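Local coordinates for holo-[acyl-carrier-protein] synthase (Thermotoga maritima, PDB 5XUM), which belongs to the 4'-phosphopantetheinyl transferase superfamily and is modelled as an assembly of three protein chains, at residues A[87-92]-A[112-117]; A[125-130]-A[137-142]. All blocks are in the same frame, centred on the assembly; numbering follows the deposited sequence.

Contact 1: A[87-92]-A[112-117]; sequences FFNYAH and GDIIVE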
# COMPACT_ATOMS: atom_id res chain seq x y z
N PHE A 87 -16.02 -4.63 -4.81
CA PHE A 87 -16.59 -4.36 -3.49
C PHE A 87 -15.62 -3.68 -2.52
O PHE A 87 -15.89 -3.60 -1.32
CB PHE A 87 -17.23 -5.62 -2.88
CG PHE A 87 -16.25 -6.71 -2.53
CD1 PHE A 87 -15.84 -6.89 -1.21
CD2 PHE A 87 -15.76 -7.56 -3.50
CE1 PHE A 87 -14.94 -7.89 -0.88
CE2 PHE A 87 -14.86 -8.57 -3.18
CZ PHE A 87 -14.45 -8.74 -1.86
N PHE A 88 -14.51 -3.17 -3.04
CA PHE A 88 -13.62 -2.34 -2.24
C PHE A 88 -14.39 -1.11 -1.79
O PHE A 88 -15.19 -0.56 -2.56
CB PHE A 88 -12.35 -1.95 -3.02
CG PHE A 88 -12.62 -1.19 -4.30
CD1 PHE A 88 -12.80 -1.87 -5.50
CD2 PHE A 88 -12.70 0.20 -4.30
CE1 PHE A 88 -13.06 -1.18 -6.67
CE2 PHE A 88 -12.96 0.90 -5.47
CZ PHE A 88 -13.14 0.21 -6.66
N ASN A 89 -14.20 -0.68 -0.54
CA ASN A 89 -14.87 0.53 -0.07
C ASN A 89 -13.91 1.68 0.20
O ASN A 89 -14.33 2.79 0.52
CB ASN A 89 -15.81 0.25 1.12
CG ASN A 89 -15.11 -0.41 2.29
OD1 ASN A 89 -13.98 -0.89 2.19
ND2 ASN A 89 -15.80 -0.46 3.43
N TYR A 90 -12.61 1.41 0.06
CA TYR A 90 -11.60 2.44 0.20
C TYR A 90 -10.65 2.46 -0.98
O TYR A 90 -10.15 1.42 -1.42
CB TYR A 90 -10.84 2.30 1.53
CG TYR A 90 -11.57 2.91 2.69
CD1 TYR A 90 -11.26 4.19 3.14
CD2 TYR A 90 -12.60 2.23 3.33
CE1 TYR A 90 -11.94 4.77 4.20
CE2 TYR A 90 -13.29 2.79 4.39
CZ TYR A 90 -12.96 4.06 4.82
OH TYR A 90 -13.64 4.62 5.87
N ALA A 91 -10.43 3.66 -1.52
CA ALA A 91 -9.41 3.88 -2.53
C ALA A 91 -8.45 4.93 -2.00
O ALA A 91 -8.81 6.09 -1.83
CB ALA A 91 -10.04 4.34 -3.84
N HIS A 92 -7.24 4.49 -1.69
CA HIS A 92 -6.20 5.38 -1.22
C HIS A 92 -5.35 5.75 -2.40
O HIS A 92 -4.71 4.89 -3.01
CB HIS A 92 -5.39 4.70 -0.12
CG HIS A 92 -6.22 4.25 1.05
ND1 HIS A 92 -6.67 5.10 2.00
CD2 HIS A 92 -6.70 2.98 1.41
CE1 HIS A 92 -7.39 4.42 2.91
NE2 HIS A 92 -7.40 3.12 2.55
N GLY A 112 -17.11 -3.04 7.51
CA GLY A 112 -18.01 -1.93 7.80
C GLY A 112 -17.70 -0.68 7.00
O GLY A 112 -17.35 -0.76 5.82
N ASP A 113 -17.83 0.47 7.66
CA ASP A 113 -17.58 1.79 7.05
C ASP A 113 -18.49 2.11 5.87
O ASP A 113 -18.13 2.88 4.97
CB ASP A 113 -16.09 1.97 6.67
CG ASP A 113 -15.31 2.73 7.72
OD1 ASP A 113 -15.79 3.79 8.19
OD2 ASP A 113 -14.19 2.29 8.08
N ILE A 114 -19.67 1.51 5.88
CA ILE A 114 -20.72 1.80 4.91
C ILE A 114 -21.92 2.32 5.70
O ILE A 114 -22.48 1.60 6.53
CB ILE A 114 -21.08 0.55 4.08
CG1 ILE A 114 -19.88 0.13 3.21
CG2 ILE A 114 -22.30 0.80 3.21
CD1 ILE A 114 -19.79 -1.35 2.95
N ILE A 115 -22.29 3.57 5.46
CA ILE A 115 -23.34 4.24 6.23
C ILE A 115 -24.64 4.31 5.43
O ILE A 115 -24.65 4.78 4.29
CB ILE A 115 -22.92 5.66 6.69
CG1 ILE A 115 -21.49 5.66 7.27
CG2 ILE A 115 -23.93 6.24 7.68
CD1 ILE A 115 -21.27 4.80 8.50
N VAL A 116 -25.72 3.81 6.04
CA VAL A 116 -27.03 3.74 5.41
C VAL A 116 -28.11 4.28 6.35
O VAL A 116 -28.13 3.94 7.53
CB VAL A 116 -27.38 2.28 5.01
CG1 VAL A 116 -28.80 2.19 4.47
CG2 VAL A 116 -26.40 1.75 3.97
N GLU A 117 -28.99 5.12 5.82
CA GLU A 117 -30.12 5.64 6.59
C GLU A 117 -31.42 4.93 6.19
O GLU A 117 -31.75 4.84 5.01
CB GLU A 117 -30.26 7.16 6.39
CG GLU A 117 -31.34 7.83 7.23
CD GLU A 117 -30.98 7.95 8.70
OE1 GLU A 117 -30.74 9.09 9.16
OE2 GLU A 117 -30.94 6.92 9.41
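N89 and Y90 reach across to G112, D113 and I114 from a classic beta bulge at the start of strand 90-97, where both residues face E108 of strand 100-108. The contact joins this strand to the small sheet entered by strand 114-117. With CG of N89 set between its backbone N and carbonyl carbon (chi1 56°), the amide is turned toward the loop before that strand. N89 ND2 comes within 2.9 Å of G112 O, but the angle is too poor for a hydrogen bond; both ends of the amide are bonded just outside the segments, OD1 to the backbone N of R110, which fixes the amide from the side of the connecting loop. Alongside, the tip of I114 packs against the amide, I114 CD1 lying 4.1 Å from N89 ND2. D113 comes to the edge of the Y90 ring, D113 CB lying near the ring plane and 3.7 Å from Y90 CE2. The two side chains cross at about a right angle, with ring and carboxylate planes 68° apart, while R110 also makes a cation-pi contact with Y90. The Y90 hydroxyl ends over the middle of the carboxylate without bonding it: Y90 OH is 3.1 Å from D113 CG.

Contact 2: A[125-130]-A[137-142]; sequences KRFEVL and WEIETS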
# COMPACT_ATOMS: atom_id res chain seq x y z
N LYS A 125 -32.54 -7.53 8.70
CA LYS A 125 -32.96 -8.71 7.94
C LYS A 125 -31.96 -9.04 6.84
O LYS A 125 -31.74 -10.20 6.51
CB LYS A 125 -34.33 -8.50 7.30
CG LYS A 125 -35.51 -8.46 8.26
CD LYS A 125 -36.77 -8.05 7.52
CE LYS A 125 -37.85 -7.58 8.48
NZ LYS A 125 -39.07 -7.14 7.75
N ARG A 126 -31.35 -7.99 6.28
CA ARG A 126 -30.51 -8.12 5.09
C ARG A 126 -29.02 -8.02 5.38
O ARG A 126 -28.21 -8.71 4.76
CB ARG A 126 -30.93 -7.08 4.04
CG ARG A 126 -32.32 -7.32 3.47
CD ARG A 126 -32.91 -6.05 2.89
NE ARG A 126 -34.23 -6.28 2.29
CZ ARG A 126 -35.38 -6.33 2.96
NH1 ARG A 126 -36.51 -6.56 2.32
NH2 ARG A 126 -35.40 -6.16 4.28
N PHE A 127 -28.65 -7.16 6.34
CA PHE A 127 -27.24 -6.88 6.61
C PHE A 127 -26.86 -7.06 8.07
O PHE A 127 -27.70 -7.01 8.97
CB PHE A 127 -26.90 -5.44 6.20
CG PHE A 127 -27.29 -5.10 4.80
CD1 PHE A 127 -26.62 -5.66 3.71
CD2 PHE A 127 -28.34 -4.21 4.56
CE1 PHE A 127 -26.99 -5.34 2.42
CE2 PHE A 127 -28.71 -3.89 3.26
CZ PHE A 127 -28.04 -4.46 2.19
N GLU A 128 -25.57 -7.29 8.29
CA GLU A 128 -24.96 -7.24 9.61
C GLU A 128 -24.82 -5.76 10.00
O GLU A 128 -24.03 -5.03 9.42
CB GLU A 128 -23.59 -7.92 9.57
CG GLU A 128 -22.87 -8.00 10.91
CD GLU A 128 -21.47 -8.59 10.79
OE1 GLU A 128 -20.82 -8.78 11.84
OE2 GLU A 128 -21.01 -8.87 9.66
N VAL A 129 -25.63 -5.34 10.97
CA VAL A 129 -25.63 -3.96 11.45
C VAL A 129 -24.67 -3.82 12.63
O VAL A 129 -24.73 -4.60 13.57
CB VAL A 129 -27.06 -3.49 11.84
CG1 VAL A 129 -27.03 -2.10 12.47
CG2 VAL A 129 -27.97 -3.49 10.62
N LEU A 130 -23.78 -2.83 12.55
CA LEU A 130 -22.69 -2.69 13.52
C LEU A 130 -22.89 -1.58 14.55
O LEU A 130 -22.85 -1.83 15.75
CB LEU A 130 -21.35 -2.50 12.79
CG LEU A 130 -20.83 -3.67 11.93
CD1 LEU A 130 -19.78 -3.18 10.95
CD2 LEU A 130 -20.29 -4.80 12.79
N TRP A 137 -26.95 4.27 9.99
CA TRP A 137 -26.53 2.94 10.43
C TRP A 137 -25.28 2.50 9.71
O TRP A 137 -25.19 2.63 8.48
CB TRP A 137 -27.64 1.92 10.20
CG TRP A 137 -28.89 2.19 11.00
CD1 TRP A 137 -30.05 2.83 10.58
CD2 TRP A 137 -29.15 1.82 12.40
NE1 TRP A 137 -30.98 2.89 11.58
CE2 TRP A 137 -30.51 2.30 12.70
CE3 TRP A 137 -28.43 1.17 13.39
CZ2 TRP A 137 -31.08 2.12 13.95
CZ3 TRP A 137 -29.02 0.99 14.65
CH2 TRP A 137 -30.32 1.46 14.92
N GLU A 138 -24.32 1.98 10.46
CA GLU A 138 -23.12 1.38 9.87
C GLU A 138 -23.37 -0.10 9.64
O GLU A 138 -23.70 -0.84 10.58
CB GLU A 138 -21.89 1.60 10.76
CG GLU A 138 -20.58 1.19 10.09
CD GLU A 138 -19.37 1.23 11.02
OE1 GLU A 138 -18.29 0.77 10.59
OE2 GLU A 138 -19.50 1.70 12.17
N ILE A 139 -23.21 -0.54 8.40
CA ILE A 139 -23.43 -1.93 8.02
C ILE A 139 -22.17 -2.55 7.41
O ILE A 139 -21.30 -1.83 6.90
CB ILE A 139 -24.62 -2.10 7.05
CG1 ILE A 139 -24.38 -1.35 5.73
CG2 ILE A 139 -25.93 -1.67 7.72
CD1 ILE A 139 -25.24 -1.81 4.58
N GLU A 140 -22.07 -3.87 7.48
CA GLU A 140 -21.09 -4.61 6.70
C GLU A 140 -21.79 -5.27 5.52
O GLU A 140 -22.78 -5.99 5.70
CB GLU A 140 -20.35 -5.64 7.57
CG GLU A 140 -19.57 -6.71 6.79
CD GLU A 140 -18.50 -6.17 5.85
OE1 GLU A 140 -18.15 -4.97 5.93
OE2 GLU A 140 -17.99 -6.95 5.02
N THR A 141 -21.29 -5.00 4.32
CA THR A 141 -21.78 -5.65 3.11
C THR A 141 -20.69 -5.74 2.05
O THR A 141 -19.78 -4.90 2.00
CB THR A 141 -23.04 -4.94 2.53
OG1 THR A 141 -23.45 -5.60 1.33
CG2 THR A 141 -22.77 -3.47 2.22
N SER A 142 -20.77 -6.78 1.22
CA SER A 142 -19.86 -6.96 0.09
C SER A 142 -20.53 -6.55 -1.22
O SER A 142 -20.00 -6.81 -2.30
CB SER A 142 -19.38 -8.42 0.02
OG SER A 142 -18.64 -8.76 1.17
O HOH W 1 -24.03 -8.44 5.86
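Strands 128-130 and 137-140 form a beta hairpin, their axes 4.7 Å apart at closest approach and their directions 135° apart, with V129 and I139 as an antiparallel non-hydrogen-bonded pair. Two nearly straight backbone bonds flank that pair, E140 N to E128 O (3.0 Å) and L130 N to E138 O (2.8 Å). Past the first of them a water carries the pairing on, accepting from E128 N and donating to E140 O. The apolar side of the hairpin centres on I139. Its CG1 branch lies between backbone N and carbonyl carbon (chi1 61°) and brings I139 CD1 over one face of the F127 ring, a CH-pi contact 4.0 Å from the centroid; R126 CB lies over the rim of the opposite face. I139 CG2 meets V129 CG2 at 4.0 Å, while the other branch, V129 CG1, touches W137 CE3 at 3.7 Å. T141 brings CB and OG1 beside the F127 ring, OG1 3.7 Å from F127 CE1, while that hydroxyl is bonded to the backbone N of L143. Across the sheet from I139, the E128 carboxylate rests on the aliphatic part of E140, whose bent chain takes OE1 to the backbone N of G112; E138 OE1 likewise accepts from D113 N. Strand 114-117 pairs with the far side of strand 137-140, W137 leans on helix 120-126, and F127 and T141 both pack against L148 of helix 145-154.

Overall arrangement
From the N terminus, strand 2-11 enters a three-stranded antiparallel sheet with strands 100-108 and 90-97. Contact 1 opens at the entry to strand 90-97 and closes after the hairpin to strand 100-108, a loop of 19 residues, where the chain crosses into strand 114-117 of a separate four-stranded sheet. Helix 120-126 follows, and contact 2 then closes a hairpin with six residues between its segments. The two are in series, neither nested nor crossed, with centres about 11 Å apart. They meet because strands 114-117 and 137-140 are neighbours, bonded through V116 O and W137 N. F87 also packs on S142. Contact 1 joins the three-stranded sheet to the four-stranded one, and contact 2 forms the hairpin at the 128-132 edge of the latter.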